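Local coordinates for protein mosquitocidal toxin (PDB 2VSE) that probably kills mosquito larvae by ADP-ribosylating host proteins, with an enzymatic domain joined to ricin-B-like lectin domains that are likely to recognise carbohydrate, at residues A[724-729]-A[809-814]; A[803-808]-A[825-830]. One frame throughout, in Å; residues are numbered along the deposited sequence.

Interaction 1 of 2, residues A[724-729]-A[809-814]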
# COMPACT_ATOMS: atom_id res chain seq x y z
N ALA A 724 44.12 -4.16 10.04
CA ALA A 724 43.18 -3.63 9.07
C ALA A 724 43.64 -2.24 8.67
O ALA A 724 44.07 -1.46 9.53
CB ALA A 724 41.78 -3.57 9.65
N VAL A 725 43.56 -1.92 7.38
CA VAL A 725 43.85 -0.58 6.88
C VAL A 725 42.76 -0.16 5.91
O VAL A 725 41.92 -0.99 5.52
CB VAL A 725 45.22 -0.52 6.13
CG1 VAL A 725 46.39 -0.91 7.05
CG2 VAL A 725 45.18 -1.38 4.84
N ILE A 726 42.80 1.10 5.49
CA ILE A 726 41.91 1.59 4.42
C ILE A 726 42.72 1.62 3.14
O ILE A 726 43.90 1.87 3.15
CB ILE A 726 41.38 3.03 4.72
CG1 ILE A 726 40.05 3.30 4.03
CG2 ILE A 726 42.42 4.10 4.30
CD1 ILE A 726 38.86 2.51 4.55
N PHE A 727 42.07 1.36 2.00
CA PHE A 727 42.80 1.28 0.73
C PHE A 727 41.80 1.31 -0.43
O PHE A 727 40.67 0.83 -0.28
CB PHE A 727 43.62 -0.02 0.67
CG PHE A 727 44.74 0.01 -0.34
CD1 PHE A 727 46.04 0.31 0.05
CD2 PHE A 727 44.50 -0.28 -1.68
CE1 PHE A 727 47.08 0.34 -0.88
CE2 PHE A 727 45.53 -0.24 -2.61
CZ PHE A 727 46.84 0.07 -2.20
N ASP A 728 42.20 1.87 -1.58
CA ASP A 728 41.32 1.85 -2.76
C ASP A 728 40.76 0.45 -2.98
O ASP A 728 41.43 -0.56 -2.75
CB ASP A 728 42.05 2.25 -4.05
CG ASP A 728 42.68 3.63 -3.98
OD1 ASP A 728 42.10 4.55 -3.36
OD2 ASP A 728 43.76 3.78 -4.57
N ASN A 729 39.52 0.38 -3.42
CA ASN A 729 38.93 -0.90 -3.82
C ASN A 729 39.63 -1.37 -5.09
O ASN A 729 39.48 -0.74 -6.15
CB ASN A 729 37.43 -0.74 -4.07
CG ASN A 729 36.68 -2.09 -4.32
OD1 ASN A 729 37.26 -3.10 -4.74
ND2 ASN A 729 35.38 -2.09 -4.04
N GLY A 809 40.77 10.48 10.17
CA GLY A 809 39.99 10.76 8.97
C GLY A 809 40.87 10.93 7.74
O GLY A 809 40.54 11.68 6.84
N ASN A 810 42.03 10.27 7.73
CA ASN A 810 42.98 10.36 6.64
C ASN A 810 42.69 9.22 5.67
O ASN A 810 42.76 8.04 6.02
CB ASN A 810 44.42 10.25 7.14
CG ASN A 810 45.46 10.38 6.02
OD1 ASN A 810 45.12 10.56 4.85
ND2 ASN A 810 46.74 10.30 6.38
N PHE A 811 42.38 9.55 4.44
CA PHE A 811 42.03 8.51 3.49
C PHE A 811 43.15 8.11 2.55
O PHE A 811 42.88 7.42 1.56
CB PHE A 811 40.72 8.82 2.74
CG PHE A 811 39.52 8.55 3.58
CD1 PHE A 811 38.91 7.30 3.55
CD2 PHE A 811 39.06 9.51 4.49
CE1 PHE A 811 37.85 7.01 4.36
CE2 PHE A 811 38.00 9.23 5.31
CZ PHE A 811 37.38 7.97 5.25
N ALA A 812 44.38 8.51 2.85
CA ALA A 812 45.51 8.01 2.10
C ALA A 812 45.56 6.48 2.25
O ALA A 812 45.29 5.94 3.32
CB ALA A 812 46.81 8.65 2.57
N ASN A 813 45.88 5.80 1.15
CA ASN A 813 46.11 4.37 1.17
C ASN A 813 47.04 3.94 2.31
O ASN A 813 48.11 4.56 2.53
CB ASN A 813 46.69 3.90 -0.18
CG ASN A 813 45.63 3.77 -1.28
OD1 ASN A 813 44.45 3.52 -1.01
ND2 ASN A 813 46.06 3.91 -2.53
N ASN A 814 46.61 2.90 3.03
CA ASN A 814 47.35 2.27 4.12
C ASN A 814 47.20 2.94 5.49
O ASN A 814 47.86 2.53 6.45
CB ASN A 814 48.83 2.04 3.78
CG ASN A 814 49.03 0.87 2.82
OD1 ASN A 814 48.62 -0.26 3.12
ND2 ASN A 814 49.65 1.12 1.69
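Asn813 lays its amide flat over one face of the Phe727 ring, the two planes 13° apart and the amide carbon CG 3.6 Å above the ring plane, over its centre. A chi1 of -79°, which sets CG opposite the carbonyl carbon, carries the amide across the ring to the backbone beyond. There OD1 of Asn813 accepts from Asp728 N at 2.8 Å, while its ND2 reaches Asp728 OD2 at 3.1 Å, coming from above the carboxylate plane; Asp728 OD1 is engaged by Lys713 in a salt bridge. Strand 724-728 belongs to the last ricin-B-type lectin region, a beta-trefoil by family, and the irregular chain between strands 802-806 and 817-821 lies along it here. Asn814 extends this attachment with a backbone hydrogen bond, its N to Ile726 O at 2.9 Å. Its amide takes a different stance toward Phe727, tilted 65° from the ring, with ND2 in plane at the edge, 3.7 Å from CE1. Ile726 brings the aliphatic surface: its CG1 meets Phe811 CD1 obliquely at 4.2 Å, and its CG2 lies 3.5 Å from the carbonyl oxygen Ala812 O.

Interaction 2 of 2, residues A[803-808]-A[825-830]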
# COMPACT_ATOMS: atom_id res chain seq x y z
N VAL A 803 34.27 2.01 18.23
CA VAL A 803 33.80 1.68 16.90
C VAL A 803 34.93 1.83 15.84
O VAL A 803 35.88 2.60 16.02
CB VAL A 803 32.57 2.54 16.50
CG1 VAL A 803 31.54 2.58 17.65
CG2 VAL A 803 32.98 3.98 16.07
N LEU A 804 34.83 1.08 14.75
CA LEU A 804 35.83 1.16 13.70
C LEU A 804 35.88 2.58 13.18
O LEU A 804 34.84 3.22 13.00
CB LEU A 804 35.55 0.20 12.56
CG LEU A 804 35.58 -1.29 12.87
CD1 LEU A 804 35.38 -2.08 11.58
CD2 LEU A 804 36.89 -1.66 13.58
N ASP A 805 37.09 3.07 12.92
CA ASP A 805 37.34 4.46 12.66
C ASP A 805 38.57 4.54 11.75
O ASP A 805 39.63 3.97 12.06
CB ASP A 805 37.53 5.19 14.00
CG ASP A 805 38.03 6.63 13.85
OD1 ASP A 805 39.06 6.82 13.15
OD2 ASP A 805 37.42 7.55 14.48
N VAL A 806 38.43 5.24 10.63
CA VAL A 806 39.57 5.49 9.74
C VAL A 806 40.44 6.57 10.37
O VAL A 806 40.01 7.74 10.47
CB VAL A 806 39.12 5.93 8.32
CG1 VAL A 806 40.35 6.15 7.40
CG2 VAL A 806 38.16 4.90 7.71
N PHE A 807 41.64 6.16 10.80
CA PHE A 807 42.51 6.96 11.65
C PHE A 807 42.64 8.40 11.17
O PHE A 807 43.01 8.64 10.01
CB PHE A 807 43.89 6.30 11.74
CG PHE A 807 44.96 7.16 12.36
CD1 PHE A 807 44.80 7.72 13.62
CD2 PHE A 807 46.15 7.38 11.69
CE1 PHE A 807 45.79 8.49 14.19
CE2 PHE A 807 47.17 8.13 12.25
CZ PHE A 807 46.99 8.69 13.50
N GLN A 808 42.32 9.35 12.05
CA GLN A 808 42.57 10.77 11.77
C GLN A 808 41.72 11.30 10.61
O GLN A 808 41.89 12.41 10.15
CB GLN A 808 44.07 11.04 11.51
CG GLN A 808 44.81 11.39 12.75
CD GLN A 808 46.27 11.72 12.55
OE1 GLN A 808 46.88 11.48 11.50
NE2 GLN A 808 46.85 12.30 13.57
N ASN A 825 31.10 10.55 13.02
CA ASN A 825 31.91 11.14 11.95
C ASN A 825 31.86 10.25 10.70
O ASN A 825 31.72 9.02 10.78
CB ASN A 825 33.37 11.25 12.38
CG ASN A 825 33.61 12.32 13.42
OD1 ASN A 825 32.81 13.24 13.62
ND2 ASN A 825 34.76 12.21 14.08
N ASP A 826 32.02 10.88 9.55
CA ASP A 826 32.00 10.16 8.28
C ASP A 826 33.05 9.06 8.20
O ASP A 826 32.81 8.03 7.56
CB ASP A 826 32.15 11.12 7.10
CG ASP A 826 30.90 11.97 6.88
OD1 ASP A 826 29.83 11.67 7.46
OD2 ASP A 826 30.99 12.96 6.14
N ASN A 827 34.19 9.25 8.85
CA ASN A 827 35.20 8.21 8.85
C ASN A 827 34.89 7.12 9.88
O ASN A 827 35.75 6.28 10.12
CB ASN A 827 36.56 8.82 9.15
CG ASN A 827 36.60 9.44 10.51
OD1 ASN A 827 35.75 10.27 10.82
ND2 ASN A 827 37.54 9.01 11.36
N GLN A 828 33.69 7.15 10.48
CA GLN A 828 33.23 6.07 11.40
C GLN A 828 31.97 5.37 10.90
O GLN A 828 31.41 4.51 11.59
CB GLN A 828 32.96 6.62 12.81
CG GLN A 828 34.15 7.37 13.40
CD GLN A 828 33.83 8.00 14.71
OE1 GLN A 828 32.78 8.65 14.88
NE2 GLN A 828 34.74 7.84 15.66
N LEU A 829 31.53 5.73 9.69
CA LEU A 829 30.31 5.20 9.10
C LEU A 829 30.62 4.34 7.86
O LEU A 829 31.52 4.67 7.08
CB LEU A 829 29.32 6.33 8.78
CG LEU A 829 28.68 6.91 10.06
CD1 LEU A 829 28.30 8.36 9.89
CD2 LEU A 829 27.45 6.09 10.55
N TRP A 830 29.88 3.26 7.68
CA TRP A 830 30.26 2.24 6.71
C TRP A 830 29.09 1.77 5.87
O TRP A 830 27.95 1.78 6.32
CB TRP A 830 30.88 1.05 7.44
CG TRP A 830 32.03 1.46 8.31
CD1 TRP A 830 31.99 1.81 9.63
CD2 TRP A 830 33.39 1.61 7.89
NE1 TRP A 830 33.26 2.14 10.06
CE2 TRP A 830 34.13 2.03 9.01
CE3 TRP A 830 34.06 1.42 6.67
CZ2 TRP A 830 35.51 2.27 8.96
CZ3 TRP A 830 35.43 1.66 6.61
CH2 TRP A 830 36.13 2.07 7.76
O HOH W 1 32.09 2.38 13.07
O HOH W 2 37.10 9.99 14.16
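Val806 meets both ends of Asn827: its N donates to Asn827 O at 2.9 Å, and its O receives Asn827 ND2 at 2.9 Å. The segment 825-830 ends in Gln828-Leu829-Trp830, the QxW signature of ricin-type beta-trefoil lectins, and packs against strand 802-806. On the tight, apolar side the indole of Trp830 runs up to the strand, its CH2 3.5 Å from Val806 CG2, while Leu804 CB lies 3.9 Å from Trp830 NE1; Ile794 and Ile715 extend this interior. At the indole edge, near Leu804 O, a water lies in the ring plane, within hydrogen-bonding distance of Leu804 O and Gln828 O. Asn827 turns its amide back toward the strand because CG stands between the backbone N and the carbonyl carbon, with chi1 at 63°. Gln828 is held from several directions. Its NE2 gives a hydrogen to the anti lone pair of Asp805 OD2 at 2.9 Å, with the carboxylate and amide planes 86° apart, and another to Gln821 O. Its OE1 takes the N-H groups of Asn825 and Tyr823. Galactose-binding relatives carry an Asp-Asn pair at the positions of Asp805 and Asn827, although a sugar-binding role here is not established. The looser, polar side is bridged by another water, which donates to Asp805 OD2 and accepts from Asn825 ND2 and, at 3.0 Å, from Asn827 ND2.

Both contacts lie in the same ricin-B-type lectin region and share one piece of chain: strand 802-806 serves interaction 2, and the loop that follows it serves interaction 1. Their centres are 11 Å apart, and they meet mainly around Val806, whose CG2 touches Ile726 CD1 and Phe811 CE1, each at 4.0 Å, with Phe811 also reaching Asn827. Interaction 2 is the buried one, joining strand 802-806 to a 3-10 turn and the tryptophan that follows it, through one main-chain bond, buried amide and carboxylate bonds, and water. Interaction 1 is only partly buried, and it relies on asparagine amides placed against a phenylalanine and an aspartate, with the buried Ile726 packing on Phe811.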